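Local coordinates for protein (R)-specific secondary-alkylsulfatase (Pseudomonas sp., PDB 4AXH) that hydrolyses (R)-secondary-alkyl sulfates with inversion of configuration to (S)-alcohols and sulfate, as a homodimeric zinc-dependent enzyme of the metallo-beta-lactamase superfamily, at residues H317-P322 / K331-Y336; Y376-N381 / A398-L403; D338-K343 / T367-Q372. One frame throughout, in Å; residues are numbered along the deposited sequence. Where two conformers were deposited one is given.

Contact 1: H317-P322 / K331-Y336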
ATOM      1  N   HIS A 317      17.379  -1.566   0.379  1.00 23.45           N
ATOM      2  CA  HIS A 317      16.550  -1.117   1.510  1.00 23.31           C
ATOM      3  C   HIS A 317      15.157  -1.747   1.387  1.00 28.81           C
ATOM      4  O   HIS A 317      14.892  -2.508   0.435  1.00 29.89           O
ATOM      5  CB  HIS A 317      16.484   0.420   1.569  1.00 23.96           C
ATOM      6  CG  HIS A 317      16.408   1.024   2.944  1.00 26.72           C
ATOM      7  ND1 HIS A 317      15.587   0.484   3.945  1.00 28.01           N
ATOM      8  CD2 HIS A 317      17.000   2.147   3.423  1.00 27.44           C
ATOM      9  CE1 HIS A 317      15.717   1.284   4.994  1.00 26.47           C
ATOM     10  NE2 HIS A 317      16.552   2.303   4.735  1.00 27.03           N
ATOM     11  N   ASN A 318      14.269  -1.468   2.347  1.00 23.79           N
ATOM     12  CA  ASN A 318      12.933  -2.061   2.312  1.00 21.88           C
ATOM     13  C   ASN A 318      11.912  -1.202   1.600  1.00 28.06           C
ATOM     14  O   ASN A 318      11.892   0.011   1.792  1.00 30.24           O
ATOM     15  CB  ASN A 318      12.431  -2.311   3.731  1.00 12.22           C
ATOM     16  CG  ASN A 318      13.065  -3.478   4.439  1.00 30.05           C
ATOM     17  OD1 ASN A 318      12.961  -4.671   4.023  1.00 34.27           O
ATOM     18  ND2 ASN A 318      13.634  -3.172   5.596  1.00 15.25           N
ATOM     19  N   LEU A 319      11.022  -1.837   0.838  1.00 24.20           N
ATOM     20  CA  LEU A 319       9.866  -1.163   0.257  1.00 23.61           C
ATOM     21  C   LEU A 319       8.704  -1.422   1.245  1.00 31.71           C
ATOM     22  O   LEU A 319       7.752  -0.645   1.314  1.00 31.72           O
ATOM     23  CB  LEU A 319       9.538  -1.657  -1.172  1.00 22.31           C
ATOM     24  CG  LEU A 319      10.547  -1.248  -2.220  1.00 26.01           C
ATOM     25  CD1 LEU A 319      10.250  -1.908  -3.547  1.00 25.83           C
ATOM     26  CD2 LEU A 319      10.659   0.282  -2.341  1.00 30.26           C
ATOM     27  N   LEU A 320       8.823  -2.516   2.026  1.00 31.35           N
ATOM     28  CA  LEU A 320       7.909  -2.961   3.077  1.00 32.23           C
ATOM     29  C   LEU A 320       8.728  -3.491   4.246  1.00 35.98           C
ATOM     30  O   LEU A 320       9.169  -4.651   4.202  1.00 36.60           O
ATOM     31  CB  LEU A 320       6.889  -4.042   2.577  1.00 32.94           C
ATOM     32  CG  LEU A 320       5.797  -4.456   3.582  1.00 38.16           C
ATOM     33  CD1 LEU A 320       4.706  -3.414   3.661  1.00 38.64           C
ATOM     34  CD2 LEU A 320       5.181  -5.782   3.223  1.00 38.86           C
ATOM     35  N   THR A 321       8.922  -2.659   5.292  1.00 32.17           N
ATOM     36  CA  THR A 321       9.670  -3.072   6.482  1.00 31.87           C
ATOM     37  C   THR A 321       9.022  -4.273   7.220  1.00 38.41           C
ATOM     38  O   THR A 321       7.792  -4.369   7.282  1.00 37.53           O
ATOM     39  CB  THR A 321      10.238  -1.896   7.308  1.00 36.80           C
ATOM     40  OG1 THR A 321      10.534  -2.327   8.629  1.00 42.03           O
ATOM     41  CG2 THR A 321       9.347  -0.718   7.368  1.00 33.15           C
ATOM     42  N   PRO A 322       9.835  -5.276   7.656  1.00 36.26           N
ATOM     43  CA  PRO A 322       9.265  -6.493   8.287  1.00 35.63           C
ATOM     44  C   PRO A 322       8.497  -6.322   9.615  1.00 40.02           C
ATOM     45  O   PRO A 322       7.725  -7.215  10.005  1.00 40.95           O
ATOM     46  CB  PRO A 322      10.480  -7.409   8.441  1.00 36.27           C
ATOM     47  CG  PRO A 322      11.503  -6.847   7.550  1.00 39.49           C
ATOM     48  CD  PRO A 322      11.300  -5.388   7.561  1.00 35.94           C
ATOM     49  N   LYS A 331       9.459   3.932  -7.510  1.00 32.43           N
ATOM     50  CA  LYS A 331       9.515   4.866  -8.646  1.00 32.94           C
ATOM     51  C   LYS A 331      10.012   6.255  -8.201  1.00 35.05           C
ATOM     52  O   LYS A 331      10.906   6.819  -8.829  1.00 33.26           O
ATOM     53  CB  LYS A 331       8.151   4.926  -9.387  1.00 36.35           C
ATOM     54  CG  LYS A 331       7.942   6.132 -10.307  1.00 59.85           C
ATOM     55  CD  LYS A 331       7.682   5.750 -11.769  1.00 79.28           C
ATOM     56  CE  LYS A 331       8.941   5.748 -12.625  1.00 99.00           C
ATOM     57  NZ  LYS A 331       9.761   4.515 -12.444  1.00109.91           N
ATOM     58  N   ALA A 332       9.465   6.764  -7.092  1.00 32.56           N
ATOM     59  CA  ALA A 332       9.858   8.075  -6.568  1.00 33.06           C
ATOM     60  C   ALA A 332      11.284   8.036  -6.007  1.00 36.70           C
ATOM     61  O   ALA A 332      12.079   8.968  -6.215  1.00 38.81           O
ATOM     62  CB  ALA A 332       8.856   8.540  -5.508  1.00 33.65           C
ATOM     63  N   TRP A 333      11.599   6.932  -5.319  1.00 29.48           N
ATOM     64  CA  TRP A 333      12.921   6.674  -4.759  1.00 29.04           C
ATOM     65  C   TRP A 333      14.005   6.726  -5.874  1.00 34.22           C
ATOM     66  O   TRP A 333      14.942   7.514  -5.755  1.00 34.33           O
ATOM     67  CB  TRP A 333      12.920   5.295  -4.071  1.00 26.71           C
ATOM     68  CG  TRP A 333      13.926   5.117  -2.976  1.00 26.61           C
ATOM     69  CD1 TRP A 333      15.202   5.623  -2.915  1.00 29.20           C
ATOM     70  CD2 TRP A 333      13.776   4.260  -1.840  1.00 25.83           C
ATOM     71  NE1 TRP A 333      15.854   5.135  -1.807  1.00 27.44           N
ATOM     72  CE2 TRP A 333      14.999   4.301  -1.123  1.00 29.38           C
ATOM     73  CE3 TRP A 333      12.708   3.460  -1.350  1.00 26.34           C
ATOM     74  CZ2 TRP A 333      15.174   3.602   0.083  1.00 28.74           C
ATOM     75  CZ3 TRP A 333      12.908   2.722  -0.199  1.00 27.79           C
ATOM     76  CH2 TRP A 333      14.109   2.834   0.533  1.00 28.37           C
ATOM     77  N   ALA A 334      13.828   5.945  -6.977  1.00 30.29           N
ATOM     78  CA  ALA A 334      14.760   5.948  -8.107  1.00 31.31           C
ATOM     79  C   ALA A 334      14.912   7.346  -8.732  1.00 34.99           C
ATOM     80  O   ALA A 334      16.039   7.749  -9.046  1.00 36.96           O
ATOM     81  CB  ALA A 334      14.352   4.921  -9.154  1.00 32.45           C
ATOM     82  N   GLY A 335      13.811   8.089  -8.828  1.00 28.96           N
ATOM     83  CA  GLY A 335      13.795   9.461  -9.342  1.00 28.35           C
ATOM     84  C   GLY A 335      14.604  10.459  -8.527  1.00 33.89           C
ATOM     85  O   GLY A 335      15.201  11.399  -9.087  1.00 34.54           O
ATOM     86  N   TYR A 336      14.634  10.260  -7.184  1.00 28.19           N
ATOM     87  CA  TYR A 336      15.391  11.128  -6.276  1.00 28.01           C
ATOM     88  C   TYR A 336      16.894  10.801  -6.286  1.00 32.27           C
ATOM     89  O   TYR A 336      17.737  11.677  -6.070  1.00 33.65           O
ATOM     90  CB  TYR A 336      14.828  11.015  -4.849  1.00 30.77           C
ATOM     91  CG  TYR A 336      13.481  11.682  -4.639  1.00 32.95           C
ATOM     92  CD1 TYR A 336      13.257  12.989  -5.058  1.00 32.97           C
ATOM     93  CD2 TYR A 336      12.459  11.034  -3.956  1.00 35.37           C
ATOM     94  CE1 TYR A 336      12.042  13.620  -4.847  1.00 29.15           C
ATOM     95  CE2 TYR A 336      11.232  11.653  -3.746  1.00 36.98           C
ATOM     96  CZ  TYR A 336      11.030  12.951  -4.190  1.00 40.19           C
ATOM     97  OH  TYR A 336       9.855  13.609  -3.937  1.00 39.91           O
TER
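Trp333 reaches out from helix 330-344 and meets His317, Asn318 and Leu319 of the sulfate-binding loop. Loop and helix both belong to the crossover that links the parallel strands 305-307 and 350-352 of the metallo-beta-lactamase fold. The close packing is gathered on the six-membered ring of the indole. At its far end, Trp333 CH2 lies 3.5 Å from His317 CB, and the planes of the two rings are inclined at 58°. Next along the rim, Asn318 O comes near the ring plane, 3.5 Å from Trp333 CZ3. Leu319 brings one methyl, its CD2 lying 3.9 Å from Trp333 CE3. The indole gets this far across because CG of Trp333 is turned roughly opposite the backbone N (chi1 -154°). Tyr376 stacks on the indole, and Trp333 NE1 donates to Asn311 O, so the buried N-H is satisfied. Beyond Leu319 the loop leaves the helix but stays largely buried: Leu320, Thr321 and Pro322 move on with the other sulfate-binding residues, and Leu320 packs on Phe434 of the second subunit. On the helix, Gly335 itself is exposed and far from the loop. The same Asn318 O accepts a hydrogen bond from Arg328 NH1, while His317 NE2 is weakly bonded to the zinc ligand Glu291. On the other side of that imidazole, His317 ND1 accepts from Asn318 N at 2.8 Å, with the donor nearly in the ring plane.

Contact 2: Y376-N381 / A398-L403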
ATOM      1  N   TYR A 376      16.181   0.381  -7.799  1.00 25.09           N
ATOM      2  CA  TYR A 376      14.824   0.738  -7.436  1.00 25.29           C
ATOM      3  C   TYR A 376      13.892   0.789  -8.613  1.00 34.03           C
ATOM      4  O   TYR A 376      12.787   0.234  -8.521  1.00 36.25           O
ATOM      5  CB  TYR A 376      14.771   1.981  -6.520  1.00 25.66           C
ATOM      6  CG  TYR A 376      15.399   1.709  -5.165  1.00 26.38           C
ATOM      7  CD1 TYR A 376      14.812   0.815  -4.270  1.00 27.23           C
ATOM      8  CD2 TYR A 376      16.634   2.251  -4.829  1.00 27.63           C
ATOM      9  CE1 TYR A 376      15.431   0.483  -3.070  1.00 27.32           C
ATOM     10  CE2 TYR A 376      17.248   1.946  -3.618  1.00 29.01           C
ATOM     11  CZ  TYR A 376      16.637   1.066  -2.736  1.00 34.44           C
ATOM     12  OH  TYR A 376      17.215   0.763  -1.521  1.00 33.97           O
ATOM     13  N   ALA A 377      14.344   1.361  -9.758  1.00 29.71           N
ATOM     14  CA  ALA A 377      13.516   1.417 -10.969  1.00 28.16           C
ATOM     15  C   ALA A 377      13.240   0.022 -11.461  1.00 32.62           C
ATOM     16  O   ALA A 377      12.114  -0.247 -11.888  1.00 35.25           O
ATOM     17  CB  ALA A 377      14.177   2.242 -12.052  1.00 28.34           C
ATOM     18  N   PHE A 378      14.214  -0.903 -11.308  1.00 24.93           N
ATOM     19  CA  PHE A 378      14.030  -2.298 -11.697  1.00 23.53           C
ATOM     20  C   PHE A 378      12.918  -2.946 -10.853  1.00 30.33           C
ATOM     21  O   PHE A 378      12.061  -3.663 -11.380  1.00 32.07           O
ATOM     22  CB  PHE A 378      15.335  -3.103 -11.580  1.00 23.99           C
ATOM     23  CG  PHE A 378      15.168  -4.594 -11.656  1.00 24.35           C
ATOM     24  CD1 PHE A 378      14.902  -5.219 -12.873  1.00 25.68           C
ATOM     25  CD2 PHE A 378      15.235  -5.381 -10.505  1.00 25.78           C
ATOM     26  CE1 PHE A 378      14.744  -6.616 -12.950  1.00 24.85           C
ATOM     27  CE2 PHE A 378      15.040  -6.773 -10.573  1.00 27.64           C
ATOM     28  CZ  PHE A 378      14.793  -7.380 -11.804  1.00 24.79           C
ATOM     29  N   LEU A 379      12.947  -2.711  -9.552  1.00 25.88           N
ATOM     30  CA  LEU A 379      11.960  -3.296  -8.666  1.00 25.86           C
ATOM     31  C   LEU A 379      10.567  -2.912  -9.098  1.00 29.43           C
ATOM     32  O   LEU A 379       9.760  -3.798  -9.347  1.00 28.04           O
ATOM     33  CB  LEU A 379      12.237  -2.957  -7.191  1.00 25.43           C
ATOM     34  CG  LEU A 379      13.376  -3.719  -6.555  1.00 29.74           C
ATOM     35  CD1 LEU A 379      13.785  -3.055  -5.241  1.00 30.99           C
ATOM     36  CD2 LEU A 379      13.019  -5.185  -6.351  1.00 28.93           C
ATOM     37  N   ASN A 380      10.345  -1.619  -9.315  1.00 27.95           N
ATOM     38  CA  ASN A 380       9.076  -1.082  -9.770  1.00 29.35           C
ATOM     39  C   ASN A 380       8.710  -1.604 -11.180  1.00 37.13           C
ATOM     40  O   ASN A 380       7.685  -2.268 -11.346  1.00 38.92           O
ATOM     41  CB  ASN A 380       9.141   0.448  -9.754  1.00 29.44           C
ATOM     42  CG  ASN A 380       7.829   1.095 -10.057  1.00 55.79           C
ATOM     43  OD1 ASN A 380       6.974   1.254  -9.177  1.00 48.49           O
ATOM     44  ND2 ASN A 380       7.634   1.474 -11.317  1.00 51.63           N
ATOM     45  N   ASN A 381       9.578  -1.337 -12.171  1.00 33.18           N
ATOM     46  CA  ASN A 381       9.352  -1.669 -13.569  1.00 32.11           C
ATOM     47  C   ASN A 381       9.271  -3.139 -13.904  1.00 38.35           C
ATOM     48  O   ASN A 381       8.424  -3.498 -14.712  1.00 40.02           O
ATOM     49  CB  ASN A 381      10.328  -0.942 -14.483  1.00 26.94           C
ATOM     50  CG  ASN A 381      10.328   0.561 -14.377  1.00 39.92           C
ATOM     51  OD1 ASN A 381       9.301   1.215 -14.098  1.00 39.39           O
ATOM     52  ND2 ASN A 381      11.491   1.150 -14.632  1.00 26.11           N
ATOM     53  N   ALA A 398       9.596 -15.783  -7.352  1.00 34.54           N
ATOM     54  CA  ALA A 398      10.294 -16.996  -7.853  1.00 33.65           C
ATOM     55  C   ALA A 398      10.941 -16.779  -9.236  1.00 41.13           C
ATOM     56  O   ALA A 398      11.996 -17.341  -9.531  1.00 39.18           O
ATOM     57  CB  ALA A 398       9.333 -18.161  -7.923  1.00 32.90           C
ATOM     58  N   GLU A 399      10.308 -15.974 -10.083  1.00 42.56           N
ATOM     59  CA  GLU A 399      10.836 -15.709 -11.413  1.00 44.07           C
ATOM     60  C   GLU A 399      12.038 -14.808 -11.386  1.00 46.19           C
ATOM     61  O   GLU A 399      12.993 -15.083 -12.094  1.00 45.57           O
ATOM     62  CB  GLU A 399       9.754 -15.168 -12.365  1.00 46.71           C
ATOM     63  CG  GLU A 399       8.832 -16.267 -12.904  1.00 72.52           C
ATOM     64  CD  GLU A 399       9.382 -17.204 -13.973  1.00115.81           C
ATOM     65  OE1 GLU A 399       9.758 -16.720 -15.068  1.00115.30           O
ATOM     66  OE2 GLU A 399       9.409 -18.431 -13.721  1.00118.45           O
ATOM     67  N   VAL A 400      12.031 -13.764 -10.548  1.00 42.64           N
ATOM     68  CA  VAL A 400      13.147 -12.843 -10.537  1.00 41.74           C
ATOM     69  C   VAL A 400      14.474 -13.398  -9.983  1.00 47.98           C
ATOM     70  O   VAL A 400      15.389 -13.592 -10.788  1.00 52.63           O
ATOM     71  CB  VAL A 400      12.774 -11.401 -10.183  1.00 43.95           C
ATOM     72  CG1 VAL A 400      13.991 -10.489 -10.216  1.00 43.31           C
ATOM     73  CG2 VAL A 400      11.714 -10.894 -11.158  1.00 43.33           C
ATOM     74  N   SER A 401      14.604 -13.687  -8.696  1.00 40.07           N
ATOM     75  CA  SER A 401      15.864 -14.274  -8.163  1.00 39.34           C
ATOM     76  C   SER A 401      17.151 -13.433  -8.158  1.00 40.65           C
ATOM     77  O   SER A 401      17.897 -13.527  -7.175  1.00 42.65           O
ATOM     78  CB  SER A 401      16.127 -15.702  -8.654  1.00 43.56           C
ATOM     79  OG  SER A 401      16.658 -15.782  -9.969  1.00 55.61           O
ATOM     80  N   LYS A 402      17.424 -12.614  -9.223  1.00 30.46           N
ATOM     81  CA  LYS A 402      18.624 -11.767  -9.284  0.50 28.32           C
ATOM     82  C   LYS A 402      18.362 -10.382  -9.874  1.00 29.86           C
ATOM     83  O   LYS A 402      17.439 -10.200 -10.631  1.00 30.39           O
ATOM     84  CB  LYS A 402      19.760 -12.479 -10.036  0.50 29.34           C
ATOM     85  CG  LYS A 402      20.465 -13.568  -9.217  0.50 35.30           C
ATOM     86  CD  LYS A 402      21.296 -14.478 -10.104  0.50 45.94           C
ATOM     87  CE  LYS A 402      22.152 -15.440  -9.313  0.50 50.33           C
ATOM     88  NZ  LYS A 402      22.781 -16.456 -10.200  0.50 47.04           N
ATOM     89  N   LEU A 403      19.173  -9.413  -9.523  1.00 25.49           N
ATOM     90  CA  LEU A 403      19.105  -8.078 -10.117  1.00 23.49           C
ATOM     91  C   LEU A 403      19.744  -8.206 -11.543  1.00 29.26           C
ATOM     92  O   LEU A 403      20.562  -9.128 -11.797  1.00 30.22           O
ATOM     93  CB  LEU A 403      19.880  -7.044  -9.279  1.00 21.71           C
ATOM     94  CG  LEU A 403      19.272  -6.647  -7.939  1.00 21.54           C
ATOM     95  CD1 LEU A 403      20.132  -5.725  -7.206  1.00 18.13           C
ATOM     96  CD2 LEU A 403      17.844  -6.149  -8.069  1.00 18.81           C
TER
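Phe378 projects from helix 362-388 into the angle between Val400 and Leu403, where helix 393-400 gives way to a classic gamma turn at Ser401; segment 398-403 belongs to the alkylsulfatase dimerisation family region. The contact between the two segments is apolar. Phe378 presents the edge of its ring to Val400, with CZ 3.6 Å from Val400 CG1 and the methyl in the ring plane. Leu403 comes in obliquely with a single methyl, its CD2 lying 3.7 Å from Phe378 CD2. CG of Phe378 is opposite the backbone N (chi1 167°), which carries the ring out to both partners. Beyond the segments, Leu424 of helix 420-431 packs on Val400, and Val591 of the second subunit packs on Phe378, so the ring lies close to the dimer interface. The polar bonds do not join the two segments. Asn380 ND2 donates to Asn381 OD1 on the helix, and Asn380 OD1 takes a bond from Tyr431 OH of helix 420-431. In the turn, Ser401 has positive phi (67°) and its side chain folds back on the preceding carbonyl. Val400 O accepts twice, from Lys402 N and from Ser401 OG, both at 2.7 Å and from opposite faces of the carbonyl plane.

Contact 3: D338-K343 / T367-Q372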
ATOM      1  N   ASP A 338      18.455   9.581  -8.989  1.00 34.95           N
ATOM      2  CA  ASP A 338      18.813  10.107 -10.305  1.00 34.34           C
ATOM      3  C   ASP A 338      18.926  11.618 -10.291  1.00 37.37           C
ATOM      4  O   ASP A 338      19.849  12.155 -10.899  1.00 38.53           O
ATOM      5  CB  ASP A 338      17.781   9.632 -11.328  1.00 36.75           C
ATOM      6  CG  ASP A 338      18.137   9.823 -12.787  1.00 41.52           C
ATOM      7  OD1 ASP A 338      19.333   9.618 -13.141  1.00 38.37           O
ATOM      8  OD2 ASP A 338      17.196  10.070 -13.596  1.00 43.81           O
ATOM      9  N   ALA A 339      18.024  12.316  -9.567  1.00 32.94           N
ATOM     10  CA  ALA A 339      18.081  13.780  -9.457  1.00 30.99           C
ATOM     11  C   ALA A 339      19.309  14.189  -8.663  1.00 38.17           C
ATOM     12  O   ALA A 339      19.952  15.203  -8.997  1.00 43.30           O
ATOM     13  CB  ALA A 339      16.822  14.326  -8.836  1.00 31.07           C
ATOM     14  N   SER A 340      19.704  13.362  -7.684  1.00 31.19           N
ATOM     15  CA  SER A 340      20.934  13.619  -6.953  1.00 31.50           C
ATOM     16  C   SER A 340      22.160  13.336  -7.864  1.00 34.13           C
ATOM     17  O   SER A 340      23.132  14.071  -7.792  1.00 34.36           O
ATOM     18  CB  SER A 340      20.981  12.839  -5.634  1.00 36.13           C
ATOM     19  OG  SER A 340      21.523  11.531  -5.726  1.00 46.69           O
ATOM     20  N   LEU A 341      22.079  12.329  -8.763  1.00 30.45           N
ATOM     21  CA  LEU A 341      23.175  12.012  -9.688  1.00 30.49           C
ATOM     22  C   LEU A 341      23.442  13.166 -10.655  1.00 37.63           C
ATOM     23  O   LEU A 341      24.596  13.554 -10.841  1.00 35.97           O
ATOM     24  CB  LEU A 341      22.929  10.694 -10.471  1.00 29.65           C
ATOM     25  CG  LEU A 341      24.058  10.185 -11.461  1.00 30.91           C
ATOM     26  CD1 LEU A 341      25.421  10.077 -10.780  1.00 28.52           C
ATOM     27  CD2 LEU A 341      23.715   8.806 -11.992  1.00 32.06           C
ATOM     28  N   GLU A 342      22.367  13.697 -11.272  1.00 36.81           N
ATOM     29  CA  GLU A 342      22.440  14.792 -12.214  1.00 36.69           C
ATOM     30  C   GLU A 342      22.910  16.084 -11.546  1.00 40.22           C
ATOM     31  O   GLU A 342      23.831  16.695 -12.056  1.00 40.48           O
ATOM     32  CB  GLU A 342      21.079  14.946 -12.884  1.00 39.10           C
ATOM     33  CG  GLU A 342      20.936  16.164 -13.791  1.00 57.49           C
ATOM     34  CD  GLU A 342      19.631  16.220 -14.568  1.00 86.44           C
ATOM     35  OE1 GLU A 342      18.631  15.594 -14.136  1.00 61.86           O
ATOM     36  OE2 GLU A 342      19.623  16.878 -15.635  1.00103.81           O
ATOM     37  N   LYS A 343      22.333  16.468 -10.384  1.00 36.25           N
ATOM     38  CA  LYS A 343      22.701  17.710  -9.693  1.00 34.79           C
ATOM     39  C   LYS A 343      24.066  17.719  -9.013  1.00 37.39           C
ATOM     40  O   LYS A 343      24.706  18.778  -8.934  1.00 37.52           O
ATOM     41  CB  LYS A 343      21.607  18.142  -8.702  1.00 36.93           C
ATOM     42  CG  LYS A 343      20.642  19.214  -9.227  1.00 53.53           C
ATOM     43  CD  LYS A 343      20.808  20.534  -8.455  1.00 71.16           C
ATOM     44  CE  LYS A 343      19.730  21.571  -8.714  1.00 83.34           C
ATOM     45  NZ  LYS A 343      19.945  22.300  -9.996  1.00 89.10           N
ATOM     46  N   THR A 367      28.920   5.628 -10.462  1.00 28.94           N
ATOM     47  CA  THR A 367      28.537   4.248 -10.729  1.00 27.43           C
ATOM     48  C   THR A 367      27.591   3.787  -9.596  1.00 30.52           C
ATOM     49  O   THR A 367      26.584   3.152  -9.878  1.00 31.97           O
ATOM     50  CB  THR A 367      29.797   3.356 -10.799  1.00 31.32           C
ATOM     51  OG1 THR A 367      30.572   3.733 -11.929  1.00 34.87           O
ATOM     52  CG2 THR A 367      29.488   1.832 -10.825  1.00 17.65           C
ATOM     53  N   TYR A 368      27.923   4.108  -8.329  1.00 23.69           N
ATOM     54  CA  TYR A 368      27.153   3.716  -7.152  1.00 21.66           C
ATOM     55  C   TYR A 368      25.741   4.287  -7.256  1.00 25.68           C
ATOM     56  O   TYR A 368      24.789   3.508  -7.271  1.00 26.26           O
ATOM     57  CB  TYR A 368      27.912   4.135  -5.886  1.00 21.30           C
ATOM     58  CG  TYR A 368      27.252   3.801  -4.567  1.00 22.26           C
ATOM     59  CD1 TYR A 368      26.269   4.633  -4.020  1.00 21.95           C
ATOM     60  CD2 TYR A 368      27.697   2.736  -3.794  1.00 22.57           C
ATOM     61  CE1 TYR A 368      25.693   4.359  -2.781  1.00 21.03           C
ATOM     62  CE2 TYR A 368      27.115   2.447  -2.556  1.00 20.33           C
ATOM     63  CZ  TYR A 368      26.140   3.284  -2.042  1.00 27.77           C
ATOM     64  OH  TYR A 368      25.583   3.040  -0.807  1.00 35.45           O
ATOM     65  N   LEU A 369      25.610   5.596  -7.477  1.00 22.54           N
ATOM     66  CA  LEU A 369      24.322   6.263  -7.663  1.00 23.89           C
ATOM     67  C   LEU A 369      23.487   5.694  -8.779  1.00 31.47           C
ATOM     68  O   LEU A 369      22.319   5.385  -8.566  1.00 34.89           O
ATOM     69  CB  LEU A 369      24.486   7.772  -7.835  1.00 24.66           C
ATOM     70  CG  LEU A 369      24.861   8.516  -6.563  1.00 29.50           C
ATOM     71  CD1 LEU A 369      24.951   9.996  -6.823  1.00 31.28           C
ATOM     72  CD2 LEU A 369      23.888   8.173  -5.434  1.00 25.12           C
ATOM     73  N   ALA A 370      24.078   5.496  -9.954  1.00 28.16           N
ATOM     74  CA  ALA A 370      23.367   4.945 -11.086  1.00 27.60           C
ATOM     75  C   ALA A 370      22.910   3.526 -10.821  1.00 33.01           C
ATOM     76  O   ALA A 370      21.805   3.179 -11.222  1.00 34.87           O
ATOM     77  CB  ALA A 370      24.239   5.005 -12.308  1.00 29.12           C
ATOM     78  N   ASP A 371      23.717   2.706 -10.108  1.00 29.48           N
ATOM     79  CA  ASP A 371      23.363   1.316  -9.741  1.00 27.99           C
ATOM     80  C   ASP A 371      22.162   1.328  -8.781  1.00 29.59           C
ATOM     81  O   ASP A 371      21.216   0.571  -8.993  1.00 28.60           O
ATOM     82  CB  ASP A 371      24.561   0.583  -9.102  1.00 28.78           C
ATOM     83  CG  ASP A 371      25.708   0.186 -10.032  1.00 35.65           C
ATOM     84  OD1 ASP A 371      25.591   0.392 -11.245  1.00 34.53           O
ATOM     85  OD2 ASP A 371      26.712  -0.349  -9.538  1.00 44.51           O
ATOM     86  N   GLN A 372      22.200   2.235  -7.761  1.00 22.76           N
ATOM     87  CA  GLN A 372      21.152   2.434  -6.753  1.00 21.47           C
ATOM     88  C   GLN A 372      19.852   2.806  -7.446  1.00 24.92           C
ATOM     89  O   GLN A 372      18.868   2.088  -7.297  1.00 25.48           O
ATOM     90  CB  GLN A 372      21.567   3.508  -5.726  1.00 22.24           C
ATOM     91  CG  GLN A 372      22.701   3.103  -4.756  1.00 28.65           C
ATOM     92  CD  GLN A 372      22.335   2.085  -3.690  1.00 38.42           C
ATOM     93  OE1 GLN A 372      21.184   1.969  -3.261  1.00 35.21           O
ATOM     94  NE2 GLN A 372      23.327   1.346  -3.211  1.00 30.57           N
TER
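Leu341 and Leu369 lie side by side, pointing in opposite directions, between helices 330-344 and 362-388, which run nearly antiparallel here: the segment axes approach to 9.3 Å with 155° between their directions. Leu341 spreads its two methyls over separate partners. CD1 rests 3.9 Å from Leu369 CB, and CD2 lies 3.8 Å from Ala370 CB. Leu369 answers with its own CD1, which lies against Leu341 CA and 3.9 Å from Ser340 OG. CG of Leu341 is opposite its backbone N (chi1 -177°), which carries its two methyls to Leu369 and Ala370, whereas CG of Leu369 is opposite its carbonyl carbon (chi1 -73°). The alpha carbons of Leu341 and Leu369 are 6.2 Å apart. Ser340 OG finds its polar partner one turn back, hydrogen-bonding to Ile337 O, so toward Leu369 it acts as a packing surface. Further out, Arg366 and Arg373 of helix 362-388 touch Leu341, and Gln285 of strand 280-286 packs on Ser340, setting helix 330-344 against that strand. The second subunit closes in as well: Arg595 of that chain packs on Leu341, while its Arg588 packs on Ala370. The helices are therefore joined here by van der Waals packing; of the flanking charges, Asp338 and Asp371 pair with Arg595 and Arg588 of the second subunit respectively, and Asp371 also with Lys410 of its own chain.

Helix 330-344 takes part in contacts 1 and 3, helix 362-388 in contacts 2 and 3; contact 3 packs the two helices on each other, and they touch again between contacts 1 and 2. Contact 1 lies deepest, beside the zinc and sulfate sites, and brings an imidazole into the apolar packing. Contact 3 is also buried but lies away from those sites and is nearly all aliphatic. Contact 2 is only partly buried, an aromatic edge against aliphatic methyls at an exposed turn. Contacts 1 and 2 touch at Tyr376, whose OH probably hydrogen-bonds to His317 N at 3.0 Å, and where Ala334 packs on Ala377. All three reach the second subunit.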